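PDB 1Z24: insecticyanin A form from Manduca sexta, which binds the bile pigment biliverdin IX gamma to form a blue protein that, with carotenes, gives hornworms their green camouflage colour. Local coordinates for residues 24-35 with 130-141; 84-92 with 99-107. All coordinates share one frame; numbering follows the deposited sequence.

Overall arrangement
Both contacts are antiparallel strand pairings in the wall of one lipocalin barrel, and both touch the biliverdin. Interaction 1 joins strands far apart in sequence and closes the barrel, whereas interaction 2 is a local hairpin within the same sheet; their centres lie about 14 Å apart. Both are partly buried, pocket-facing side chains inside, Lys139 and Asn100 exposed. The closing seam buries more surface, about 1106 Å² against 748 Å², and adds a histidine bond and an indole–lysine pack to its backbone bonds. It lays Trp133 against the chromophore, with Glu29, Leu35, His131 and Leu135 around it. The hairpin turns Met90, Leu101 and Pro103 to the pigment and keeps its Lys87–Trp104 cation-pi pair and Thr91–Asn100 hydrogen bond off the pocket side.

Interaction 1: residues 24-35 with 130-141; sequences AGAWHEIAKLPL and IHAWILSKSKVL. With BLV (biliverdin IX gamma chromophore), chain B.
With chi1 near -55°, His28 sets CG anti to its own carbonyl carbon, and ND1 reaches Ser136 O at 2.9 Å in the ring plane. Lys137, extended beyond CG, runs across one face of Trp27, its CG 3.8 Å from the centroid of the six-membered ring. Its NZ then donates to Ala24 O at 3.1 Å and also to Tyr110 O, while Trp27 NE1 is taken by Phe23 O. A Gly-X-Trp start, here Gly25 to Trp27, covered by a basic side chain just after the last barrel strand is a lipocalin signature. Ser136 O is gripped twice, by His28 N and ND1 from opposite faces of its plane. Farther along, Ile30 and Ala31 both face Ile134 in a classic beta bulge: Ile30 N donates to Ile134 O at 2.9 Å, and Ile134 N to Ala31 O at 2.8 Å.

On the pocket side the Trp133 indole lies flat against the biliverdin, CZ2 being 3.4 Å from CHB. Glu29 OE1 sits in plane at the indole edge, though NE1 bonds to Glu38. Leu35 splits its methyls, CD1 over the His131 face and CD2 against the Trp133 edge. Within 24-35, Lys32 NZ forms a salt bridge with Glu29 OE2 (2.9 Å), which Asn168 also reaches; the two charges probably offset each other in the buried wall beside the chromophore.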
loop_
_atom_site.group_PDB
_atom_site.type_symbol
_atom_site.label_atom_id
_atom_site.label_comp_id
_atom_site.label_asym_id
_atom_site.label_seq_id
_atom_site.Cartn_x
_atom_site.Cartn_y
_atom_site.Cartn_z
ATOM N N ALA A 24 16.576 21.299 12.304
ATOM C CA ALA A 24 17.513 21.125 13.371
ATOM C C ALA A 24 16.917 21.474 14.744
ATOM O O ALA A 24 16.037 22.323 14.913
ATOM C CB ALA A 24 18.834 21.850 13.018
ATOM N N GLY A 25 17.383 20.780 15.767
ATOM C CA GLY A 25 16.895 20.998 17.114
ATOM C C GLY A 25 16.756 19.714 17.918
ATOM O O GLY A 25 17.198 18.657 17.533
ATOM N N ALA A 26 16.132 19.808 19.068
ATOM C CA ALA A 26 15.933 18.665 19.940
ATOM C C ALA A 26 14.508 18.133 19.824
ATOM O O ALA A 26 13.490 18.754 20.186
ATOM C CB ALA A 26 16.224 19.141 21.345
ATOM N N TRP A 27 14.417 16.944 19.300
ATOM C CA TRP A 27 13.085 16.387 19.131
ATOM C C TRP A 27 12.773 15.341 20.163
ATOM O O TRP A 27 13.554 14.402 20.334
ATOM C CB TRP A 27 13.014 15.723 17.721
ATOM C CG TRP A 27 13.023 16.688 16.576
ATOM C CD1 TRP A 27 14.096 17.026 15.781
ATOM C CD2 TRP A 27 11.872 17.460 16.112
ATOM N NE1 TRP A 27 13.675 17.959 14.855
ATOM C CE2 TRP A 27 12.323 18.230 14.996
ATOM C CE3 TRP A 27 10.532 17.573 16.519
ATOM C CZ2 TRP A 27 11.483 19.109 14.285
ATOM C CZ3 TRP A 27 9.728 18.498 15.806
ATOM C CH2 TRP A 27 10.206 19.253 14.741
ATOM N N HIS A 28 11.629 15.513 20.832
ATOM C CA HIS A 28 11.169 14.583 21.832
ATOM C C HIS A 28 10.270 13.569 21.165
ATOM O O HIS A 28 9.425 13.913 20.317
ATOM C CB HIS A 28 10.333 15.243 22.923
ATOM C CG HIS A 28 11.113 16.360 23.535
ATOM N ND1 HIS A 28 11.257 17.566 22.899
ATOM C CD2 HIS A 28 11.779 16.409 24.748
ATOM C CE1 HIS A 28 12.002 18.311 23.700
ATOM N NE2 HIS A 28 12.330 17.656 24.830
ATOM N N GLU A 29 10.461 12.309 21.533
ATOM C CA GLU A 29 9.644 11.258 20.943
ATOM C C GLU A 29 8.375 11.114 21.776
ATOM O O GLU A 29 8.390 10.451 22.767
ATOM C CB GLU A 29 10.459 9.967 20.949
ATOM C CG GLU A 29 9.566 8.782 20.558
ATOM C CD GLU A 29 10.365 7.549 20.599
ATOM O OE1 GLU A 29 11.159 7.239 19.713
ATOM O OE2 GLU A 29 10.164 6.890 21.708
ATOM N N ILE A 30 7.299 11.777 21.393
ATOM C CA ILE A 30 6.064 11.745 22.132
ATOM C C ILE A 30 5.519 10.371 22.070
ATOM O O ILE A 30 4.980 9.829 23.018
ATOM C CB ILE A 30 5.093 12.726 21.465
ATOM C CG1 ILE A 30 5.604 14.133 21.604
ATOM C CG2 ILE A 30 3.731 12.648 22.112
ATOM C CD1 ILE A 30 5.888 14.476 23.041
ATOM N N ALA A 31 5.648 9.772 20.922
ATOM C CA ALA A 31 5.129 8.415 20.816
ATOM C C ALA A 31 5.766 7.748 19.644
ATOM O O ALA A 31 6.297 8.440 18.756
ATOM C CB ALA A 31 3.642 8.375 20.581
ATOM N N LYS A 32 5.712 6.417 19.614
ATOM C CA LYS A 32 6.293 5.706 18.466
ATOM C C LYS A 32 5.583 4.383 18.263
ATOM O O LYS A 32 4.862 3.989 19.158
ATOM C CB LYS A 32 7.767 5.289 18.786
ATOM C CG LYS A 32 7.881 4.425 20.068
ATOM C CD LYS A 32 9.253 3.796 20.295
ATOM C CE LYS A 32 9.423 3.169 21.709
ATOM N NZ LYS A 32 9.490 4.236 22.701
ATOM N N LEU A 33 5.799 3.723 17.093
ATOM C CA LEU A 33 5.262 2.410 16.883
ATOM C C LEU A 33 6.366 1.523 17.531
ATOM O O LEU A 33 7.518 2.027 17.609
ATOM C CB LEU A 33 5.141 2.033 15.407
ATOM C CG LEU A 33 4.043 2.785 14.632
ATOM C CD1 LEU A 33 3.895 2.181 13.244
ATOM C CD2 LEU A 33 2.708 2.769 15.304
ATOM N N PRO A 34 6.067 0.322 18.025
ATOM C CA PRO A 34 7.102 -0.480 18.627
ATOM C C PRO A 34 8.319 -0.688 17.720
ATOM O O PRO A 34 8.156 -0.824 16.503
ATOM C CB PRO A 34 6.521 -1.876 18.718
ATOM C CG PRO A 34 5.052 -1.760 18.592
ATOM C CD PRO A 34 4.794 -0.405 18.019
ATOM N N LEU A 35 9.494 -0.530 18.331
ATOM C CA LEU A 35 10.809 -0.646 17.671
ATOM C C LEU A 35 11.760 -1.306 18.658
ATOM O O LEU A 35 12.070 -0.684 19.689
ATOM C CB LEU A 35 11.294 0.714 17.132
ATOM C CG LEU A 35 12.732 0.696 16.557
ATOM C CD1 LEU A 35 12.880 -0.405 15.474
ATOM C CD2 LEU A 35 13.106 2.081 15.998
ATOM N N ILE A 130 6.811 -1.817 9.922
ATOM C CA ILE A 130 6.623 -0.387 9.828
ATOM C C ILE A 130 7.029 0.304 11.130
ATOM O O ILE A 130 6.667 -0.111 12.255
ATOM C CB ILE A 130 5.137 -0.047 9.541
ATOM C CG1 ILE A 130 4.654 -0.507 8.124
ATOM C CG2 ILE A 130 4.884 1.444 9.816
ATOM C CD1 ILE A 130 5.510 0.086 7.007
ATOM N N HIS A 131 7.776 1.374 10.996
ATOM C CA HIS A 131 8.158 2.122 12.173
ATOM C C HIS A 131 7.699 3.562 12.033
ATOM O O HIS A 131 7.725 4.104 10.933
ATOM C CB HIS A 131 9.629 2.087 12.532
ATOM C CG HIS A 131 10.064 0.678 12.569
ATOM N ND1 HIS A 131 10.766 0.082 11.527
ATOM C CD2 HIS A 131 9.858 -0.264 13.523
ATOM C CE1 HIS A 131 10.968 -1.223 11.911
ATOM N NE2 HIS A 131 10.441 -1.454 13.100
ATOM N N ALA A 132 7.274 4.201 13.129
ATOM C CA ALA A 132 6.837 5.595 13.048
ATOM C C ALA A 132 7.053 6.307 14.356
ATOM O O ALA A 132 7.006 5.658 15.408
ATOM C CB ALA A 132 5.377 5.725 12.666
ATOM N N TRP A 133 7.275 7.641 14.284
ATOM C CA TRP A 133 7.516 8.441 15.483
ATOM C C TRP A 133 6.858 9.794 15.466
ATOM O O TRP A 133 6.938 10.532 14.472
ATOM C CB TRP A 133 8.996 8.841 15.546
ATOM C CG TRP A 133 9.958 7.733 15.628
ATOM C CD1 TRP A 133 10.609 7.295 16.762
ATOM C CD2 TRP A 133 10.416 6.912 14.496
ATOM N NE1 TRP A 133 11.458 6.230 16.386
ATOM C CE2 TRP A 133 11.355 5.956 15.028
ATOM C CE3 TRP A 133 10.079 6.895 13.122
ATOM C CZ2 TRP A 133 12.007 4.980 14.188
ATOM C CZ3 TRP A 133 10.667 5.963 12.286
ATOM C CH2 TRP A 133 11.639 5.021 12.805
ATOM N N ILE A 134 6.223 10.130 16.572
ATOM C CA ILE A 134 5.603 11.437 16.652
ATOM C C ILE A 134 6.603 12.284 17.405
ATOM O O ILE A 134 6.946 12.016 18.571
ATOM C CB ILE A 134 4.252 11.428 17.299
ATOM C CG1 ILE A 134 3.309 10.864 16.283
ATOM C CG2 ILE A 134 3.810 12.849 17.448
ATOM C CD1 ILE A 134 2.261 10.150 17.116
ATOM N N LEU A 135 7.135 13.282 16.735
ATOM C CA LEU A 135 8.143 14.089 17.378
ATOM C C LEU A 135 7.708 15.519 17.630
ATOM O O LEU A 135 7.034 16.135 16.805
ATOM C CB LEU A 135 9.406 14.218 16.470
ATOM C CG LEU A 135 9.902 12.874 15.967
ATOM C CD1 LEU A 135 11.034 13.198 15.031
ATOM C CD2 LEU A 135 10.448 12.149 17.170
ATOM N N SER A 136 8.140 16.061 18.777
ATOM C CA SER A 136 7.795 17.418 19.140
ATOM C C SER A 136 8.948 18.177 19.741
ATOM O O SER A 136 9.779 17.624 20.461
ATOM C CB SER A 136 6.697 17.380 20.203
ATOM O OG SER A 136 6.523 18.697 20.678
ATOM N N LYS A 137 8.973 19.466 19.465
ATOM C CA LYS A 137 10.017 20.310 20.043
ATOM C C LYS A 137 9.776 20.588 21.562
ATOM O O LYS A 137 10.636 21.069 22.255
ATOM C CB LYS A 137 10.399 21.484 19.174
ATOM C CG LYS A 137 11.392 21.014 18.118
ATOM C CD LYS A 137 11.869 22.194 17.314
ATOM C CE LYS A 137 12.735 21.786 16.164
ATOM N NZ LYS A 137 13.055 22.915 15.306
ATOM N N SER A 138 8.591 20.260 22.091
ATOM C CA SER A 138 8.218 20.417 23.497
ATOM C C SER A 138 8.128 19.019 24.022
ATOM O O SER A 138 8.073 18.107 23.211
ATOM C CB SER A 138 6.782 20.852 23.703
ATOM O OG SER A 138 6.589 22.219 23.431
ATOM N N LYS A 139 8.119 18.861 25.343
ATOM C CA LYS A 139 8.031 17.564 26.003
ATOM C C LYS A 139 6.606 17.084 25.942
ATOM O O LYS A 139 6.296 15.921 26.206
ATOM C CB LYS A 139 8.495 17.506 27.476
ATOM C CG LYS A 139 9.940 17.860 27.808
ATOM C CD LYS A 139 10.105 18.208 29.314
ATOM C CE LYS A 139 11.271 19.212 29.613
ATOM N NZ LYS A 139 11.418 19.781 30.987
ATOM N N VAL A 140 5.725 18.001 25.605
ATOM C CA VAL A 140 4.332 17.638 25.470
ATOM C C VAL A 140 3.788 18.205 24.177
ATOM O O VAL A 140 4.170 19.296 23.657
ATOM C CB VAL A 140 3.389 18.186 26.471
ATOM C CG1 VAL A 140 3.868 17.686 27.788
ATOM C CG2 VAL A 140 3.586 19.648 26.420
ATOM N N LEU A 141 2.894 17.438 23.618
ATOM C CA LEU A 141 2.245 17.819 22.397
ATOM C C LEU A 141 1.066 18.573 22.926
ATOM O O LEU A 141 0.135 17.950 23.464
ATOM C CB LEU A 141 1.733 16.557 21.784
ATOM C CG LEU A 141 1.564 16.718 20.331
ATOM C CD1 LEU A 141 2.956 16.921 19.790
ATOM C CD2 LEU A 141 0.926 15.419 19.842
HETATM N NA BLV B . 15.835 4.029 14.479
HETATM C C1A BLV B . 15.998 2.826 13.878
HETATM C C2A BLV B . 15.747 2.851 12.447
HETATM C C3A BLV B . 15.426 4.144 12.159
HETATM C C4A BLV B . 15.476 4.868 13.444
HETATM C CMA BLV B . 14.983 4.794 10.794
HETATM O OA BLV B . 16.333 1.835 14.491
HETATM C CAA BLV B . 15.781 1.691 11.537
HETATM C CBA BLV B . 14.489 0.988 11.831
HETATM C CGA BLV B . 14.483 -0.354 11.099
HETATM O O1A BLV B . 13.862 -0.522 10.086
HETATM O O2A BLV B . 15.144 -1.245 11.531
HETATM C CHB BLV B . 15.164 6.221 13.560
HETATM N NB BLV B . 15.555 6.665 15.932
HETATM C C1B BLV B . 14.989 6.968 14.713
HETATM C C2B BLV B . 14.225 8.189 14.789
HETATM C C3B BLV B . 14.334 8.603 16.051
HETATM C C4B BLV B . 15.162 7.630 16.773
HETATM C CMB BLV B . 13.473 8.856 13.648
HETATM C CAB BLV B . 13.704 9.831 16.636
HETATM C CBB BLV B . 13.189 9.640 17.894
HETATM C CHC BLV B . 15.529 7.773 18.118
HETATM N NC BLV B . 16.801 5.806 18.734
HETATM C C1C BLV B . 16.395 7.085 18.918
HETATM C C2C BLV B . 16.973 7.659 20.144
HETATM C C3C BLV B . 17.781 6.779 20.739
HETATM C C4C BLV B . 17.676 5.570 19.826
HETATM C CMC BLV B . 16.774 9.037 20.570
HETATM C CAC BLV B . 18.631 6.797 22.025
HETATM C CBC BLV B . 19.715 5.995 22.149
HETATM C CHD BLV B . 18.292 4.294 20.079
HETATM N ND BLV B . 18.766 3.634 17.746
HETATM C C1D BLV B . 18.809 3.412 19.152
HETATM C C2D BLV B . 19.519 2.128 19.441
HETATM C C3D BLV B . 19.896 1.584 18.234
HETATM C C4D BLV B . 19.433 2.528 17.232
HETATM C CMD BLV B . 19.773 1.496 20.776
HETATM O OD BLV B . 19.616 2.368 16.049
HETATM C CAD BLV B . 20.638 0.325 18.019
HETATM C CBD BLV B . 22.081 0.677 17.710
HETATM C CGD BLV B . 22.893 -0.589 17.251
HETATM O O1D BLV B . 23.527 -1.207 18.046
HETATM O O2D BLV B . 22.870 -0.975 16.097
#

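Interaction 2: residues 84-92 with 99-107; sequences KQGKYVMTF and VNLVPWVLA. With BLV (biliverdin IX gamma chromophore), chain B.
One face of the Tyr88 ring carries Pro103, whose CD sits 4.0 Å from the ring centroid, and Val105 CG2 comes in at the ring edge, in plane. The Trp104 indole has the end of Lys87 over one face and Val102 O in plane at its edge. These groups lie on or beside a beta hairpin of the lipocalin barrel, strand 88-94 folded back on strand 97-108. Tyr88 CG stands between its backbone N and carbonyl carbon (chi1 65°), which brings one ring face against the proline; its OH goes on to bond with Tyr48 and Asn116.

Lys87 lies alongside Trp104, with CE 3.6 Å from the centroid of the six-membered ring and NZ making a cation-pi contact at 3.8 Å. The same NZ forms a salt bridge with Asp79, so the ammonium is shared between a carboxylate and an aromatic face. A serine in place of Trp104 would probably deprive the lysine chain of the surface it rests on and its ammonium of the aromatic face, leaving the chain freer to turn.

Backbone bonding is regular near the turn, where Met90 pairs with Leu101 and Phe92 with Val99 through two bonds each. At Pro103, which has no N-H to offer, it thins to a weak bond from Tyr88 N to Pro103 O. Bonding resumes with Val105 N to Gly86 O at 2.8 Å.

Toward the pocket, Met90 CE touches both Pro103 CG and the biliverdin CHB, each at 3.8 Å, and Leu101 CD1 meets the pigment oxygen OD at 3.4 Å. On the other face of the sheet, Thr91 and Asn100 point the same way side by side, and Thr91 OG1 donates to Asn100 OD1 at 2.8 Å, in the carbonyl plane.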
loop_
_atom_site.group_PDB
_atom_site.type_symbol
_atom_site.label_atom_id
_atom_site.label_comp_id
_atom_site.label_asym_id
_atom_site.label_seq_id
_atom_site.Cartn_x
_atom_site.Cartn_y
_atom_site.Cartn_z
ATOM N N LYS A 84 14.640 17.177 -3.085
ATOM C CA LYS A 84 14.401 18.161 -2.015
ATOM C C LYS A 84 13.377 17.662 -0.998
ATOM O O LYS A 84 12.831 18.460 -0.227
ATOM C CB LYS A 84 13.990 19.539 -2.491
ATOM C CG LYS A 84 14.822 19.963 -3.689
ATOM C CD LYS A 84 16.297 19.997 -3.368
ATOM C CE LYS A 84 17.181 20.639 -4.436
ATOM N NZ LYS A 84 17.067 19.986 -5.769
ATOM N N GLN A 85 13.121 16.338 -1.014
ATOM C CA GLN A 85 12.158 15.723 -0.081
ATOM C C GLN A 85 12.762 15.454 1.305
ATOM O O GLN A 85 14.001 15.466 1.495
ATOM C CB GLN A 85 11.485 14.480 -0.654
ATOM C CG GLN A 85 10.533 14.734 -1.853
ATOM C CD GLN A 85 10.425 13.426 -2.596
ATOM O OE1 GLN A 85 10.983 12.419 -2.138
ATOM N NE2 GLN A 85 9.736 13.395 -3.702
ATOM N N GLY A 86 11.914 15.193 2.314
ATOM C CA GLY A 86 12.464 14.959 3.659
ATOM C C GLY A 86 12.827 13.527 3.949
ATOM O O GLY A 86 12.007 12.663 4.361
ATOM N N LYS A 87 14.084 13.299 3.694
ATOM C CA LYS A 87 14.672 12.005 3.871
ATOM C C LYS A 87 16.121 12.230 4.242
ATOM O O LYS A 87 16.861 12.941 3.543
ATOM C CB LYS A 87 14.432 11.246 2.545
ATOM C CG LYS A 87 14.553 9.742 2.737
ATOM C CD LYS A 87 14.560 8.969 1.419
ATOM C CE LYS A 87 13.271 9.064 0.627
ATOM N NZ LYS A 87 13.341 8.207 -0.588
ATOM N N TYR A 88 16.539 11.651 5.366
ATOM C CA TYR A 88 17.899 11.830 5.821
ATOM C C TYR A 88 18.551 10.551 6.315
ATOM O O TYR A 88 17.914 9.546 6.637
ATOM C CB TYR A 88 17.964 13.038 6.816
ATOM C CG TYR A 88 17.204 12.820 8.093
ATOM C CD1 TYR A 88 17.818 12.261 9.226
ATOM C CD2 TYR A 88 15.835 13.111 8.142
ATOM C CE1 TYR A 88 17.131 12.069 10.434
ATOM C CE2 TYR A 88 15.122 12.908 9.324
ATOM C CZ TYR A 88 15.769 12.399 10.454
ATOM O OH TYR A 88 15.018 12.193 11.585
ATOM N N VAL A 89 19.861 10.598 6.373
ATOM C CA VAL A 89 20.629 9.454 6.820
ATOM C C VAL A 89 21.438 9.806 8.047
ATOM O O VAL A 89 22.030 10.880 8.079
ATOM C CB VAL A 89 21.653 9.102 5.751
ATOM C CG1 VAL A 89 22.459 7.832 6.157
ATOM C CG2 VAL A 89 20.943 9.063 4.382
ATOM N N MET A 90 21.422 8.878 9.027
ATOM C CA MET A 90 22.133 8.980 10.277
ATOM C C MET A 90 23.120 7.846 10.269
ATOM O O MET A 90 22.742 6.699 10.092
ATOM C CB MET A 90 21.183 8.833 11.436
ATOM C CG MET A 90 20.191 9.994 11.422
ATOM S SD MET A 90 19.217 9.950 12.958
ATOM C CE MET A 90 18.215 8.410 12.789
ATOM N N THR A 91 24.383 8.183 10.416
ATOM C CA THR A 91 25.372 7.175 10.394
ATOM C C THR A 91 26.030 7.132 11.712
ATOM O O THR A 91 26.529 8.141 12.253
ATOM C CB THR A 91 26.405 7.576 9.388
ATOM O OG1 THR A 91 25.787 7.678 8.101
ATOM C CG2 THR A 91 27.528 6.538 9.394
ATOM N N PHE A 92 26.003 5.930 12.217
ATOM C CA PHE A 92 26.596 5.600 13.522
ATOM C C PHE A 92 27.632 4.479 13.408
ATOM O O PHE A 92 27.472 3.576 12.608
ATOM C CB PHE A 92 25.535 5.071 14.513
ATOM C CG PHE A 92 24.526 6.121 14.766
ATOM C CD1 PHE A 92 24.819 7.218 15.585
ATOM C CD2 PHE A 92 23.297 6.027 14.110
ATOM C CE1 PHE A 92 23.846 8.198 15.782
ATOM C CE2 PHE A 92 22.302 6.995 14.306
ATOM C CZ PHE A 92 22.608 8.065 15.146
ATOM N N VAL A 99 26.382 1.745 10.714
ATOM C CA VAL A 99 24.952 1.761 10.488
ATOM C C VAL A 99 24.498 3.068 9.796
ATOM O O VAL A 99 24.940 4.170 10.146
ATOM C CB VAL A 99 24.357 1.568 11.869
ATOM C CG1 VAL A 99 22.899 1.935 11.837
ATOM C CG2 VAL A 99 24.587 0.104 12.344
ATOM N N ASN A 100 23.626 2.915 8.795
ATOM C CA ASN A 100 23.044 4.014 8.035
ATOM C C ASN A 100 21.520 4.002 8.158
ATOM O O ASN A 100 20.824 3.316 7.431
ATOM C CB ASN A 100 23.421 3.971 6.600
ATOM C CG ASN A 100 24.917 4.153 6.490
ATOM O OD1 ASN A 100 25.483 5.200 6.732
ATOM N ND2 ASN A 100 25.602 3.105 6.185
ATOM N N LEU A 101 21.007 4.764 9.113
ATOM C CA LEU A 101 19.570 4.843 9.340
ATOM C C LEU A 101 18.932 5.916 8.484
ATOM O O LEU A 101 19.461 7.042 8.323
ATOM C CB LEU A 101 19.148 4.996 10.810
ATOM C CG LEU A 101 19.879 3.992 11.728
ATOM C CD1 LEU A 101 19.466 4.236 13.173
ATOM C CD2 LEU A 101 19.471 2.544 11.353
ATOM N N VAL A 102 17.756 5.556 7.959
ATOM C CA VAL A 102 17.076 6.454 7.104
ATOM C C VAL A 102 15.631 6.758 7.418
ATOM O O VAL A 102 14.749 6.113 6.863
ATOM C CB VAL A 102 17.193 5.919 5.629
ATOM C CG1 VAL A 102 16.581 6.915 4.645
ATOM C CG2 VAL A 102 18.613 5.624 5.177
ATOM N N PRO A 103 15.376 7.762 8.239
ATOM C CA PRO A 103 13.996 8.093 8.511
ATOM C C PRO A 103 13.388 8.947 7.389
ATOM O O PRO A 103 14.024 9.793 6.777
ATOM C CB PRO A 103 14.027 8.958 9.761
ATOM C CG PRO A 103 15.475 8.947 10.250
ATOM C CD PRO A 103 16.302 8.626 9.025
ATOM N N TRP A 104 12.147 8.713 7.109
ATOM C CA TRP A 104 11.470 9.476 6.110
ATOM C C TRP A 104 10.553 10.444 6.869
ATOM O O TRP A 104 9.829 10.042 7.765
ATOM C CB TRP A 104 10.489 8.588 5.261
ATOM C CG TRP A 104 11.230 7.620 4.401
ATOM C CD1 TRP A 104 12.328 6.906 4.791
ATOM C CD2 TRP A 104 10.943 7.227 3.059
ATOM N NE1 TRP A 104 12.762 6.106 3.767
ATOM C CE2 TRP A 104 11.894 6.260 2.687
ATOM C CE3 TRP A 104 9.934 7.538 2.167
ATOM C CZ2 TRP A 104 11.864 5.625 1.422
ATOM C CZ3 TRP A 104 9.905 6.961 0.915
ATOM C CH2 TRP A 104 10.847 5.990 0.560
ATOM N N VAL A 105 10.568 11.717 6.512
ATOM C CA VAL A 105 9.719 12.705 7.164
ATOM C C VAL A 105 8.465 12.871 6.340
ATOM O O VAL A 105 8.486 13.434 5.233
ATOM C CB VAL A 105 10.421 14.092 7.298
ATOM C CG1 VAL A 105 9.576 15.093 8.169
ATOM C CG2 VAL A 105 11.712 13.796 8.059
ATOM N N LEU A 106 7.363 12.357 6.878
ATOM C CA LEU A 106 6.096 12.464 6.170
ATOM C C LEU A 106 5.522 13.877 6.207
ATOM O O LEU A 106 4.915 14.364 5.258
ATOM C CB LEU A 106 5.050 11.569 6.855
ATOM C CG LEU A 106 5.397 10.098 6.864
ATOM C CD1 LEU A 106 4.163 9.236 7.146
ATOM C CD2 LEU A 106 6.074 9.761 5.550
ATOM N N ALA A 107 5.694 14.535 7.333
ATOM C CA ALA A 107 5.191 15.901 7.514
ATOM C C ALA A 107 5.763 16.589 8.761
ATOM O O ALA A 107 6.086 15.965 9.762
ATOM C CB ALA A 107 3.721 15.785 7.880
HETATM N NA BLV B . 15.835 4.029 14.479
HETATM C C1A BLV B . 15.998 2.826 13.878
HETATM C C2A BLV B . 15.747 2.851 12.447
HETATM C C3A BLV B . 15.426 4.144 12.159
HETATM C C4A BLV B . 15.476 4.868 13.444
HETATM C CMA BLV B . 14.983 4.794 10.794
HETATM O OA BLV B . 16.333 1.835 14.491
HETATM C CAA BLV B . 15.781 1.691 11.537
HETATM C CBA BLV B . 14.489 0.988 11.831
HETATM C CGA BLV B . 14.483 -0.354 11.099
HETATM O O1A BLV B . 13.862 -0.522 10.086
HETATM O O2A BLV B . 15.144 -1.245 11.531
HETATM C CHB BLV B . 15.164 6.221 13.560
HETATM N NB BLV B . 15.555 6.665 15.932
HETATM C C1B BLV B . 14.989 6.968 14.713
HETATM C C2B BLV B . 14.225 8.189 14.789
HETATM C C3B BLV B . 14.334 8.603 16.051
HETATM C C4B BLV B . 15.162 7.630 16.773
HETATM C CMB BLV B . 13.473 8.856 13.648
HETATM C CAB BLV B . 13.704 9.831 16.636
HETATM C CBB BLV B . 13.189 9.640 17.894
HETATM C CHC BLV B . 15.529 7.773 18.118
HETATM N NC BLV B . 16.801 5.806 18.734
HETATM C C1C BLV B . 16.395 7.085 18.918
HETATM C C2C BLV B . 16.973 7.659 20.144
HETATM C C3C BLV B . 17.781 6.779 20.739
HETATM C C4C BLV B . 17.676 5.570 19.826
HETATM C CMC BLV B . 16.774 9.037 20.570
HETATM C CAC BLV B . 18.631 6.797 22.025
HETATM C CBC BLV B . 19.715 5.995 22.149
HETATM C CHD BLV B . 18.292 4.294 20.079
HETATM N ND BLV B . 18.766 3.634 17.746
HETATM C C1D BLV B . 18.809 3.412 19.152
HETATM C C2D BLV B . 19.519 2.128 19.441
HETATM C C3D BLV B . 19.896 1.584 18.234
HETATM C C4D BLV B . 19.433 2.528 17.232
HETATM C CMD BLV B . 19.773 1.496 20.776
HETATM O OD BLV B . 19.616 2.368 16.049
HETATM C CAD BLV B . 20.638 0.325 18.019
HETATM C CBD BLV B . 22.081 0.677 17.710
HETATM C CGD BLV B . 22.893 -0.589 17.251
HETATM O O1D BLV B . 23.527 -1.207 18.046
HETATM O O2D BLV B . 22.870 -0.975 16.097
#